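Local coordinates for protein putative succinylglutamate desuccinylase / aspartoacylase (Shewanella amazonensis, PDB 3FMC) that probably acts as a zinc-dependent hydrolase of the succinylglutamate desuccinylase / aspartoacylase family, at residues I196-L201 / G308-A313; S237-E242 / L262-H267; K288-F293 / P343-A348. One frame throughout, in Å; residues are numbered along the deposited sequence.

The three contacts gather around strand 176-184, which pairs with 198-202 of contact 1, 237-243 of contact 2 and 341-346 of contact 3. Along the chain, both halves of contact 2 fall between the two halves of contact 1, while contacts 1 and 3 interleave, 288-293 preceding 308-313 and 343-348 following it. Their centres lie about 10 Å apart, and they touch: Gly308 N and Pro343 O, 2.7 Å apart, probably share a hydrogen bond. Contact 2 sits farther off, its centre about 19 Å from that of contact 1 and 23 Å from that of contact 3. Contact 2 packs within the catalytic domain; contact 1 joins strand 198-202 to a late loop, contact 3 two late strands.

Contact 1 (I196-L201 / G308-A313)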
ATOM      1  N   ILE C 196       7.058  12.508  31.994  1.00 20.42           N
ATOM      2  CA  ILE C 196       6.077  12.750  30.942  1.00 17.32           C
ATOM      3  C   ILE C 196       5.169  13.924  31.332  1.00 13.26           C
ATOM      4  O   ILE C 196       4.395  13.835  32.299  1.00 17.42           O
ATOM      5  CB  ILE C 196       5.285  11.459  30.668  1.00 14.52           C
ATOM      6  CG1 ILE C 196       6.270  10.339  30.235  1.00 17.85           C
ATOM      7  CG2 ILE C 196       4.244  11.724  29.546  1.00 17.13           C
ATOM      8  CD1 ILE C 196       5.696   8.937  30.017  1.00 18.19           C
ATOM      9  N   PRO C 197       5.224  15.006  30.541  1.00 18.93           N
ATOM     10  CA  PRO C 197       4.486  16.239  30.869  1.00 17.00           C
ATOM     11  C   PRO C 197       2.964  16.147  30.783  1.00 16.16           C
ATOM     12  O   PRO C 197       2.283  16.878  31.473  1.00 18.67           O
ATOM     13  CB  PRO C 197       5.080  17.259  29.875  1.00 18.63           C
ATOM     14  CG  PRO C 197       5.521  16.469  28.693  1.00 25.17           C
ATOM     15  CD  PRO C 197       5.975  15.125  29.277  1.00 21.39           C
ATOM     16  N   TYR C 198       2.422  15.241  29.956  1.00 16.28           N
ATOM     17  CA  TYR C 198       0.966  15.173  29.729  1.00 15.44           C
ATOM     18  C   TYR C 198       0.408  13.784  29.883  1.00 15.49           C
ATOM     19  O   TYR C 198       0.886  12.834  29.252  1.00 17.20           O
ATOM     20  CB  TYR C 198       0.653  15.757  28.337  1.00 15.52           C
ATOM     21  CG  TYR C 198       0.958  17.252  28.266  1.00 14.53           C
ATOM     22  CD1 TYR C 198       0.108  18.168  28.890  1.00 19.28           C
ATOM     23  CD2 TYR C 198       2.105  17.735  27.682  1.00 15.72           C
ATOM     24  CE1 TYR C 198       0.391  19.518  28.897  1.00 18.83           C
ATOM     25  CE2 TYR C 198       2.370  19.111  27.661  1.00 22.41           C
ATOM     26  CZ  TYR C 198       1.504  19.979  28.288  1.00 20.52           C
ATOM     27  OH  TYR C 198       1.721  21.353  28.293  1.00 27.65           O
ATOM     28  N   THR C 199      -0.618  13.653  30.712  1.00 15.27           N
ATOM     29  CA  THR C 199      -1.206  12.357  31.002  1.00 17.30           C
ATOM     30  C   THR C 199      -2.728  12.342  30.739  1.00 19.01           C
ATOM     31  O   THR C 199      -3.447  13.248  31.131  1.00 15.55           O
ATOM     32  CB  THR C 199      -0.944  11.933  32.477  1.00 25.38           C
ATOM     33  OG1 THR C 199       0.515  11.918  32.783  1.00 22.77           O
ATOM     34  CG2 THR C 199      -1.609  10.591  32.773  1.00 18.61           C
ATOM     35  N   LEU C 200      -3.183  11.287  30.072  1.00 17.76           N
ATOM     36  CA  LEU C 200      -4.600  11.011  29.844  1.00 16.79           C
ATOM     37  C   LEU C 200      -5.028  10.001  30.895  1.00 14.84           C
ATOM     38  O   LEU C 200      -4.459   8.901  30.979  1.00 17.26           O
ATOM     39  CB  LEU C 200      -4.835  10.419  28.442  1.00 17.37           C
ATOM     40  CG  LEU C 200      -4.604  11.410  27.302  1.00 23.77           C
ATOM     41  CD1 LEU C 200      -4.343  10.810  25.967  1.00 37.74           C
ATOM     42  CD2 LEU C 200      -5.796  12.382  27.259  1.00 19.55           C
ATOM     43  N   LEU C 201      -5.975  10.396  31.744  1.00 15.62           N
ATOM     44  CA  LEU C 201      -6.562   9.522  32.765  1.00 15.81           C
ATOM     45  C   LEU C 201      -7.733   8.778  32.149  1.00 16.42           C
ATOM     46  O   LEU C 201      -8.710   9.383  31.659  1.00 16.57           O
ATOM     47  CB  LEU C 201      -6.973  10.341  33.999  1.00 16.05           C
ATOM     48  CG  LEU C 201      -5.858  11.090  34.742  1.00 16.81           C
ATOM     49  CD1 LEU C 201      -6.417  12.041  35.794  1.00 21.54           C
ATOM     50  CD2 LEU C 201      -4.868  10.106  35.366  1.00 15.99           C
ATOM     51  N   GLY C 308       2.819  19.678  22.531  1.00 16.32           N
ATOM     52  CA  GLY C 308       3.168  19.862  23.937  1.00 18.64           C
ATOM     53  C   GLY C 308       3.175  21.281  24.441  1.00 21.48           C
ATOM     54  O   GLY C 308       3.577  21.504  25.587  1.00 20.39           O
ATOM     55  N   VAL C 309       2.796  22.237  23.581  1.00 18.76           N
ATOM     56  CA  VAL C 309       2.781  23.676  23.923  1.00 19.12           C
ATOM     57  C   VAL C 309       1.310  24.134  24.003  1.00 19.37           C
ATOM     58  O   VAL C 309       0.584  24.076  23.006  1.00 18.95           O
ATOM     59  CB  VAL C 309       3.555  24.513  22.907  1.00 19.79           C
ATOM     60  CG1 VAL C 309       3.503  26.013  23.273  1.00 17.06           C
ATOM     61  CG2 VAL C 309       4.959  24.030  22.788  1.00 18.14           C
ATOM     62  N   PRO C 310       0.849  24.546  25.193  1.00 18.09           N
ATOM     63  CA  PRO C 310      -0.531  24.988  25.313  1.00 18.87           C
ATOM     64  C   PRO C 310      -0.860  26.136  24.395  1.00 19.66           C
ATOM     65  O   PRO C 310       0.011  26.968  24.099  1.00 20.67           O
ATOM     66  CB  PRO C 310      -0.607  25.455  26.750  1.00 21.44           C
ATOM     67  CG  PRO C 310       0.410  24.590  27.457  1.00 16.01           C
ATOM     68  CD  PRO C 310       1.542  24.576  26.499  1.00 21.77           C
HETATM   69  N   MSE C 311      -2.097  26.177  23.934  1.00 20.57           N
HETATM   70  CA  MSE C 311      -2.538  27.264  23.080  1.00 21.24           C
HETATM   71  C   MSE C 311      -3.958  27.596  23.391  1.00 23.49           C
HETATM   72  O   MSE C 311      -4.650  26.923  24.208  1.00 21.46           O
HETATM   73  CB  MSE C 311      -2.305  26.977  21.569  1.00 26.26           C
HETATM   74  CG  MSE C 311      -2.601  25.672  21.124  1.00 24.21           C
HETATM   75 SE   MSE C 311      -2.212  25.304  19.193  0.75 22.51          SE
HETATM   76  CE  MSE C 311      -3.366  26.636  18.411  1.00 15.98           C
ATOM     77  N   LYS C 312      -4.381  28.707  22.814  1.00 23.36           N
ATOM     78  CA  LYS C 312      -5.713  29.194  23.068  1.00 28.50           C
ATOM     79  C   LYS C 312      -6.541  29.042  21.824  1.00 24.06           C
ATOM     80  O   LYS C 312      -6.017  28.874  20.729  1.00 26.77           O
ATOM     81  CB  LYS C 312      -5.679  30.663  23.515  1.00 29.24           C
ATOM     82  CG  LYS C 312      -4.869  30.874  24.773  1.00 36.38           C
ATOM     83  CD  LYS C 312      -5.135  32.227  25.421  1.00 42.35           C
ATOM     84  CE  LYS C 312      -4.923  33.407  24.437  1.00 57.43           C
ATOM     85  NZ  LYS C 312      -5.020  34.756  25.102  1.00 58.01           N
ATOM     86  N   ALA C 313      -7.856  29.172  21.912  0.50 26.29           N
ATOM     87  CA  ALA C 313      -8.714  29.079  20.706  0.50 25.39           C
ATOM     88  C   ALA C 313      -8.397  30.105  19.605  0.50 25.15           C
ATOM     89  O   ALA C 313      -8.665  29.882  18.428  0.50 23.75           O
ATOM     90  CB  ALA C 313     -10.165  29.220  21.101  0.50 26.36           C
TER
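Tyr198, at the start of strand 198-202, comes closest in backbone terms to Gly308 of the irregular loop 308-313, with their CA atoms 7.8 Å apart. That gap is bridged by the tyrosine side chain, whose CG lies anti to the carbonyl carbon (chi1 -66°). Its ring reaches the loop with CE2, 3.4 Å from Gly308 O, and that same oxygen accepts a weak hydrogen bond of 3.3 Å from Tyr198 OH, whose proton also has another acceptor within reach. Roughly at right angles to that oxygen, Pro310 CG packs 3.6 Å from Tyr198 OH. Gly308 has a positive phi of 81°, a turn that comes easily to a residue without a side chain. Around the tyrosine side chain, Val342 and Ile344 of strand 341-346 and Met362 of strand 357-363 add apolar packing. A leucine at Tyr198 would lack the hydroxyl, and Gly308 O and the Pro310 ring would probably lose their neighbour and be left with a gap. Loop 308-313 connects strands 299-303 and 316-321 of the four-stranded antiparallel sheet, so this tyrosine ties strand 198-202 to that loop, mainly by van der Waals packing with only a faint polar component.

Contact 2 (S237-E242 / L262-H267)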
ATOM      1  N   SER C 237      -0.934  -2.805  37.615  1.00 14.89           N
ATOM      2  CA  SER C 237      -0.725  -1.475  37.090  1.00 17.33           C
ATOM      3  C   SER C 237      -0.480  -1.705  35.586  1.00 15.93           C
ATOM      4  O   SER C 237       0.254  -2.590  35.233  1.00 19.43           O
ATOM      5  CB  SER C 237       0.472  -0.810  37.749  1.00 19.71           C
ATOM      6  OG  SER C 237       0.176  -0.595  39.121  1.00 16.67           O
ATOM      7  N   ALA C 238      -1.094  -0.901  34.726  1.00 13.90           N
ATOM      8  CA  ALA C 238      -0.915  -1.019  33.264  1.00 14.80           C
ATOM      9  C   ALA C 238      -1.004   0.379  32.697  1.00 14.13           C
ATOM     10  O   ALA C 238      -2.058   1.051  32.773  1.00 17.33           O
ATOM     11  CB  ALA C 238      -1.942  -1.940  32.634  1.00 15.23           C
ATOM     12  N   LEU C 239       0.131   0.811  32.173  1.00 15.80           N
ATOM     13  CA  LEU C 239       0.316   2.175  31.660  1.00 17.11           C
ATOM     14  C   LEU C 239       0.845   2.107  30.232  1.00 17.92           C
ATOM     15  O   LEU C 239       1.608   1.191  29.891  1.00 16.43           O
ATOM     16  CB  LEU C 239       1.359   2.858  32.542  1.00 17.90           C
ATOM     17  CG  LEU C 239       0.932   2.866  34.024  1.00 18.31           C
ATOM     18  CD1 LEU C 239       2.088   2.552  34.885  1.00 26.05           C
ATOM     19  CD2 LEU C 239       0.286   4.186  34.354  1.00 23.93           C
ATOM     20  N   THR C 240       0.483   3.102  29.409  1.00 16.33           N
ATOM     21  CA  THR C 240       0.956   3.162  28.029  1.00 15.64           C
ATOM     22  C   THR C 240       1.708   4.457  27.866  1.00 15.90           C
ATOM     23  O   THR C 240       1.158   5.517  28.066  1.00 13.92           O
ATOM     24  CB  THR C 240      -0.236   3.042  27.039  1.00 17.22           C
ATOM     25  OG1 THR C 240      -0.963   1.837  27.328  1.00 17.85           O
ATOM     26  CG2 THR C 240       0.216   3.061  25.594  1.00 15.32           C
ATOM     27  N   LEU C 241       2.974   4.346  27.520  1.00 12.34           N
ATOM     28  CA  LEU C 241       3.833   5.478  27.336  1.00 14.37           C
ATOM     29  C   LEU C 241       3.972   5.764  25.847  1.00 13.77           C
ATOM     30  O   LEU C 241       4.348   4.890  25.098  1.00 12.50           O
ATOM     31  CB  LEU C 241       5.203   5.193  27.976  1.00 13.24           C
ATOM     32  CG  LEU C 241       5.322   5.094  29.541  1.00 11.71           C
ATOM     33  CD1 LEU C 241       4.559   4.016  30.213  1.00 14.46           C
ATOM     34  CD2 LEU C 241       6.860   5.075  29.896  1.00 15.80           C
ATOM     35  N   GLU C 242       3.626   6.997  25.437  1.00 13.74           N
ATOM     36  CA  GLU C 242       3.668   7.450  24.037  1.00 14.26           C
ATOM     37  C   GLU C 242       4.856   8.384  23.981  1.00 14.85           C
ATOM     38  O   GLU C 242       4.757   9.591  24.280  1.00 17.24           O
ATOM     39  CB  GLU C 242       2.364   8.182  23.673  1.00 16.66           C
ATOM     40  CG  GLU C 242       1.054   7.421  23.907  1.00 19.74           C
ATOM     41  CD  GLU C 242       0.693   6.437  22.774  1.00 26.64           C
ATOM     42  OE1 GLU C 242       1.047   6.700  21.618  1.00 31.54           O
ATOM     43  OE2 GLU C 242       0.038   5.427  23.080  1.00 34.11           O
ATOM     44  N   LEU C 262      12.692   4.125  35.495  1.00 16.69           N
ATOM     45  CA  LEU C 262      13.416   3.720  36.730  1.00 16.87           C
ATOM     46  C   LEU C 262      12.851   4.379  37.979  1.00 16.00           C
ATOM     47  O   LEU C 262      12.771   3.728  39.032  1.00 18.07           O
ATOM     48  CB  LEU C 262      14.904   3.985  36.612  1.00 16.80           C
ATOM     49  CG  LEU C 262      15.824   3.063  35.825  1.00 28.55           C
ATOM     50  CD1 LEU C 262      17.226   3.733  35.804  1.00 24.12           C
ATOM     51  CD2 LEU C 262      15.864   1.697  36.469  1.00 26.00           C
ATOM     52  N   ALA C 263      12.495   5.664  37.903  1.00 16.10           N
ATOM     53  CA  ALA C 263      11.867   6.335  39.073  1.00 15.70           C
ATOM     54  C   ALA C 263      10.583   5.587  39.509  1.00 16.45           C
ATOM     55  O   ALA C 263      10.317   5.413  40.704  1.00 18.08           O
ATOM     56  CB  ALA C 263      11.574   7.813  38.776  1.00 16.30           C
ATOM     57  N   TYR C 264       9.740   5.152  38.542  1.00 16.32           N
ATOM     58  CA  TYR C 264       8.548   4.406  38.850  1.00 15.64           C
ATOM     59  C   TYR C 264       8.908   3.066  39.486  1.00 13.52           C
ATOM     60  O   TYR C 264       8.308   2.656  40.455  1.00 15.36           O
ATOM     61  CB  TYR C 264       7.658   4.188  37.600  1.00 15.37           C
ATOM     62  CG  TYR C 264       6.368   3.496  37.917  1.00 15.84           C
ATOM     63  CD1 TYR C 264       5.363   4.140  38.608  1.00 14.27           C
ATOM     64  CD2 TYR C 264       6.135   2.176  37.512  1.00 18.49           C
ATOM     65  CE1 TYR C 264       4.199   3.513  38.932  1.00 16.78           C
ATOM     66  CE2 TYR C 264       4.950   1.544  37.829  1.00 16.07           C
ATOM     67  CZ  TYR C 264       3.972   2.217  38.517  1.00 14.48           C
ATOM     68  OH  TYR C 264       2.768   1.614  38.851  1.00 17.69           O
ATOM     69  N   LEU C 265       9.904   2.398  38.919  1.00 15.42           N
ATOM     70  CA  LEU C 265      10.342   1.087  39.442  1.00 15.45           C
ATOM     71  C   LEU C 265      10.885   1.218  40.887  1.00 17.42           C
ATOM     72  O   LEU C 265      10.625   0.354  41.713  1.00 17.54           O
ATOM     73  CB  LEU C 265      11.387   0.500  38.495  1.00 16.59           C
ATOM     74  CG  LEU C 265      10.915   0.171  37.067  1.00 16.90           C
ATOM     75  CD1 LEU C 265      11.991  -0.582  36.283  1.00 20.56           C
ATOM     76  CD2 LEU C 265       9.604  -0.570  37.106  1.00 17.11           C
ATOM     77  N   SER C 266      11.644   2.276  41.168  1.00 17.68           N
ATOM     78  CA  SER C 266      12.117   2.539  42.554  1.00 18.66           C
ATOM     79  C   SER C 266      10.900   2.762  43.473  1.00 17.25           C
ATOM     80  O   SER C 266      10.755   2.147  44.531  1.00 17.90           O
ATOM     81  CB  SER C 266      13.076   3.737  42.557  1.00 19.69           C
ATOM     82  OG  SER C 266      13.434   4.095  43.869  1.00 21.27           O
ATOM     83  N   HIS C 267      10.002   3.651  43.048  1.00 18.27           N
ATOM     84  CA  HIS C 267       8.741   3.870  43.757  1.00 17.72           C
ATOM     85  C   HIS C 267       7.975   2.592  44.110  1.00 17.34           C
ATOM     86  O   HIS C 267       7.461   2.446  45.224  1.00 16.09           O
ATOM     87  CB  HIS C 267       7.879   4.897  42.984  1.00 21.12           C
ATOM     88  CG  HIS C 267       6.421   4.854  43.317  1.00 17.93           C
ATOM     89  ND1 HIS C 267       5.918   5.197  44.553  1.00 21.67           N
ATOM     90  CD2 HIS C 267       5.348   4.581  42.536  1.00 21.96           C
ATOM     91  CE1 HIS C 267       4.603   5.072  44.535  1.00 21.58           C
ATOM     92  NE2 HIS C 267       4.230   4.709  43.314  1.00 21.20           N
TER
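Tyr264 of helix 251-267 points the hydroxyl end of its ring at strand 237-243, meeting Ser237 and Leu239: a helix packed on a sheet strand in an alpha/beta domain, as in the zinc exopeptidase clan. The hydroxyl end does most of the touching. Tyr264 OH lies 3.5 Å from Ser237 CB and 3.4 Å from Ser237 OG. Leu239, arriving from the opposite direction, sets its CD1 4.1 Å from Tyr264 CZ, a loose apolar contact made obliquely to the ring. The tyrosine reaches down because its CG is anti to the backbone N (chi1 -176°), whereas Leu239 has an unusual chi2 of 138°, away from a staggered position.

One shell out, Glu187 ties the two hydroxyls together: one carboxylate oxygen bonds Tyr264 OH and the other bonds Ser237 OG. Arg268, just past the helix segment, also bonds Tyr264 OH through NH1, so the phenol is gripped from two charged groups, which would probably polarise it. Phe194 stacks on the tyrosine ring, and Ala190 and Ile167 pack on the same side chain. The strand itself is fixed by backbone bonds from Ser237 and Leu239 to strand 167-174. Farther along it, the side chains of Thr240 and Glu242 touch His172, probably a zinc ligand as in relatives. Beside the helix end, the His267 ring takes Tyr264 at its edge, in plane, with Tyr264 CD1 4.0 Å from His267 CD2.

Contact 3 (K288-F293 / P343-A348); sequences KNYRKF and PILHFA
Tyr290 swings its CG anti to the backbone N (chi1 -169°), which carries the far end of the ring across to Ile344 and Leu345; Leu345 meets it from a less usual rotamer, with CG held between its own N and carbonyl carbon (chi1 58°). Each of the two aliphatic side chains crosses the tyrosine at about a right angle. Ile344 lays CG1 3.8 Å from Tyr290 CE1, oblique to the ring, and its other branch, CG2, comes within 3.7 Å of Tyr290 OH. Leu345 CD2 presses closer, 3.4 Å from Tyr290 OH, so the hydroxyl is bordered by methyl groups here. These two residues form a classic beta bulge, both facing Lys360 of strand 357-363; Ile344 carries the helix-like psi of -40° that such a bulge needs. Strand 357-363 pairs antiparallel with both 290-294 and 341-346, so the tyrosine reaches over an intervening strand, brushing Lys360 and Met362, with Tyr182 of strand 176-184 also against it. At the end of the bulged strand, His346 ND1 donates to Phe347 O at 2.7 Å, and the His346 ring stacks with Tyr303. Next to Tyr290, Arg291 makes a cation-pi contact with Trp146 of a neighbouring subunit.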
ATOM      1  N   LYS C 288     -12.126  11.635  28.042  1.00 18.86           N
ATOM      2  CA  LYS C 288     -13.275  12.229  27.311  1.00 19.61           C
ATOM      3  C   LYS C 288     -12.982  13.647  26.787  1.00 21.11           C
ATOM      4  O   LYS C 288     -13.626  14.126  25.841  1.00 19.64           O
ATOM      5  CB  LYS C 288     -14.539  12.240  28.178  1.00 20.81           C
ATOM      6  CG  LYS C 288     -14.505  13.271  29.292  1.00 26.52           C
ATOM      7  CD  LYS C 288     -15.765  13.288  30.153  1.00 24.57           C
ATOM      8  CE  LYS C 288     -15.566  14.339  31.279  1.00 37.44           C
ATOM      9  NZ  LYS C 288     -16.611  14.337  32.353  1.00 46.42           N
ATOM     10  N   ASN C 289     -12.012  14.330  27.400  1.00 15.35           N
ATOM     11  CA  ASN C 289     -11.630  15.675  26.982  1.00 16.38           C
ATOM     12  C   ASN C 289     -10.457  15.750  25.979  1.00 15.02           C
ATOM     13  O   ASN C 289      -9.971  16.825  25.642  1.00 17.11           O
ATOM     14  CB  ASN C 289     -11.372  16.501  28.240  1.00 16.26           C
ATOM     15  CG  ASN C 289     -12.628  16.718  29.038  1.00 22.09           C
ATOM     16  OD1 ASN C 289     -13.704  16.848  28.454  1.00 21.40           O
ATOM     17  ND2 ASN C 289     -12.520  16.734  30.366  1.00 21.03           N
ATOM     18  N   TYR C 290     -10.039  14.583  25.492  1.00 17.40           N
ATOM     19  CA  TYR C 290      -8.996  14.439  24.472  1.00 15.95           C
ATOM     20  C   TYR C 290      -9.734  14.426  23.128  1.00 13.91           C
ATOM     21  O   TYR C 290     -10.499  13.494  22.851  1.00 16.19           O
ATOM     22  CB  TYR C 290      -8.192  13.156  24.718  1.00 16.44           C
ATOM     23  CG  TYR C 290      -6.917  12.973  23.914  1.00 16.39           C
ATOM     24  CD1 TYR C 290      -6.060  14.032  23.650  1.00 16.27           C
ATOM     25  CD2 TYR C 290      -6.541  11.699  23.452  1.00 17.18           C
ATOM     26  CE1 TYR C 290      -4.871  13.841  22.919  1.00 15.26           C
ATOM     27  CE2 TYR C 290      -5.349  11.488  22.771  1.00 15.08           C
ATOM     28  CZ  TYR C 290      -4.510  12.556  22.511  1.00 13.99           C
ATOM     29  OH  TYR C 290      -3.321  12.378  21.830  1.00 13.65           O
ATOM     30  N   ARG C 291      -9.569  15.492  22.364  1.00 15.73           N
ATOM     31  CA  ARG C 291     -10.302  15.759  21.131  1.00 15.27           C
ATOM     32  C   ARG C 291      -9.493  15.604  19.845  1.00 13.26           C
ATOM     33  O   ARG C 291      -8.309  15.934  19.799  1.00 15.40           O
ATOM     34  CB  ARG C 291     -10.802  17.216  21.188  1.00 16.97           C
ATOM     35  CG  ARG C 291     -11.541  17.580  22.485  1.00 21.45           C
ATOM     36  CD  ARG C 291     -12.717  16.690  22.773  1.00 22.38           C
ATOM     37  NE  ARG C 291     -13.741  16.707  21.718  1.00 24.27           N
ATOM     38  CZ  ARG C 291     -14.706  17.629  21.590  1.00 34.45           C
ATOM     39  NH1 ARG C 291     -14.802  18.653  22.439  1.00 26.35           N
ATOM     40  NH2 ARG C 291     -15.585  17.538  20.585  1.00 29.73           N
ATOM     41  N   LYS C 292     -10.175  15.163  18.796  1.00 14.28           N
ATOM     42  CA  LYS C 292      -9.612  14.967  17.478  1.00 14.18           C
ATOM     43  C   LYS C 292     -10.081  16.134  16.600  1.00 14.64           C
ATOM     44  O   LYS C 292     -11.289  16.388  16.453  1.00 16.82           O
ATOM     45  CB  LYS C 292     -10.090  13.642  16.890  1.00 13.23           C
ATOM     46  CG  LYS C 292      -9.689  12.413  17.683  1.00 15.58           C
ATOM     47  CD  LYS C 292     -10.399  11.174  17.193  1.00 17.86           C
ATOM     48  CE  LYS C 292     -10.202   9.991  18.072  1.00 25.01           C
ATOM     49  NZ  LYS C 292     -10.823   8.724  17.493  1.00 22.49           N
ATOM     50  N   PHE C 293      -9.123  16.842  16.062  1.00 12.12           N
ATOM     51  CA  PHE C 293      -9.367  17.936  15.154  1.00 13.37           C
ATOM     52  C   PHE C 293      -9.115  17.463  13.699  1.00 12.82           C
ATOM     53  O   PHE C 293      -7.963  17.177  13.302  1.00 15.02           O
ATOM     54  CB  PHE C 293      -8.522  19.154  15.506  1.00 12.76           C
ATOM     55  CG  PHE C 293      -8.825  20.345  14.635  1.00 13.83           C
ATOM     56  CD1 PHE C 293      -9.889  21.169  14.937  1.00 17.52           C
ATOM     57  CD2 PHE C 293      -8.107  20.592  13.478  1.00 15.71           C
ATOM     58  CE1 PHE C 293     -10.206  22.265  14.103  1.00 19.45           C
ATOM     59  CE2 PHE C 293      -8.426  21.675  12.650  1.00 16.35           C
ATOM     60  CZ  PHE C 293      -9.465  22.497  12.967  1.00 15.86           C
ATOM     61  N   PRO C 343      -2.137  20.782  22.101  1.00 16.61           N
ATOM     62  CA  PRO C 343      -1.934  19.848  20.983  1.00 16.33           C
ATOM     63  C   PRO C 343      -0.867  18.838  21.382  1.00 17.91           C
ATOM     64  O   PRO C 343       0.222  19.237  21.837  1.00 17.79           O
ATOM     65  CB  PRO C 343      -1.482  20.765  19.835  1.00 19.02           C
ATOM     66  CG  PRO C 343      -0.990  21.958  20.468  1.00 24.87           C
ATOM     67  CD  PRO C 343      -1.786  22.162  21.720  1.00 17.01           C
ATOM     68  N   ILE C 344      -1.214  17.548  21.305  1.00 12.98           N
ATOM     69  CA  ILE C 344      -0.289  16.454  21.670  1.00 13.17           C
ATOM     70  C   ILE C 344       0.444  15.916  20.453  1.00 13.84           C
ATOM     71  O   ILE C 344       1.649  15.610  20.477  1.00 12.74           O
ATOM     72  CB  ILE C 344      -1.067  15.304  22.405  1.00 12.78           C
ATOM     73  CG1 ILE C 344      -1.680  15.813  23.722  1.00 17.79           C
ATOM     74  CG2 ILE C 344      -0.192  14.084  22.633  1.00 12.75           C
ATOM     75  CD1 ILE C 344      -0.658  16.494  24.678  1.00 12.81           C
ATOM     76  N   LEU C 345      -0.292  15.814  19.353  1.00 12.30           N
ATOM     77  CA  LEU C 345       0.276  15.207  18.153  1.00 12.38           C
ATOM     78  C   LEU C 345      -0.463  15.753  16.939  1.00 12.98           C
ATOM     79  O   LEU C 345      -1.607  16.227  17.049  1.00 14.02           O
ATOM     80  CB  LEU C 345       0.152  13.662  18.244  1.00 10.67           C
ATOM     81  CG  LEU C 345      -1.246  13.042  18.407  1.00 11.32           C
ATOM     82  CD1 LEU C 345      -1.936  12.877  17.012  1.00 14.65           C
ATOM     83  CD2 LEU C 345      -1.308  11.699  19.118  1.00 14.33           C
ATOM     84  N   HIS C 346       0.201  15.660  15.799  1.00 11.97           N
ATOM     85  CA  HIS C 346      -0.384  16.035  14.532  1.00 11.79           C
ATOM     86  C   HIS C 346       0.017  15.044  13.435  1.00 14.37           C
ATOM     87  O   HIS C 346       0.984  14.274  13.545  1.00 13.65           O
ATOM     88  CB  HIS C 346      -0.088  17.515  14.158  1.00 10.88           C
ATOM     89  CG  HIS C 346       1.326  17.815  13.737  1.00 11.19           C
ATOM     90  ND1 HIS C 346       1.906  17.296  12.589  1.00 12.43           N
ATOM     91  CD2 HIS C 346       2.242  18.665  14.267  1.00 16.58           C
ATOM     92  CE1 HIS C 346       3.123  17.790  12.456  1.00 15.88           C
ATOM     93  NE2 HIS C 346       3.346  18.647  13.440  1.00 13.62           N
ATOM     94  N   PHE C 347      -0.711  15.158  12.333  1.00 14.83           N
ATOM     95  CA  PHE C 347      -0.560  14.290  11.176  1.00 10.64           C
ATOM     96  C   PHE C 347       0.844  14.396  10.653  1.00 12.27           C
ATOM     97  O   PHE C 347       1.427  15.497  10.580  1.00 14.13           O
ATOM     98  CB  PHE C 347      -1.613  14.689  10.141  1.00 13.76           C
ATOM     99  CG  PHE C 347      -1.768  13.719   8.995  1.00 11.99           C
ATOM    100  CD1 PHE C 347      -2.170  12.419   9.217  1.00 16.56           C
ATOM    101  CD2 PHE C 347      -1.657  14.183   7.683  1.00 15.40           C
ATOM    102  CE1 PHE C 347      -2.395  11.560   8.140  1.00 14.53           C
ATOM    103  CE2 PHE C 347      -1.867  13.333   6.617  1.00 15.41           C
ATOM    104  CZ  PHE C 347      -2.224  12.024   6.855  1.00 10.64           C
ATOM    105  N   ALA C 348       1.381  13.255  10.207  1.00 14.99           N
ATOM    106  CA  ALA C 348       2.780  13.160   9.759  1.00 13.01           C
ATOM    107  C   ALA C 348       3.067  13.586   8.339  1.00 16.89           C
ATOM    108  O   ALA C 348       4.227  13.586   7.919  1.00 14.19           O
ATOM    109  CB  ALA C 348       3.277  11.716   9.983  1.00 15.06           C
TER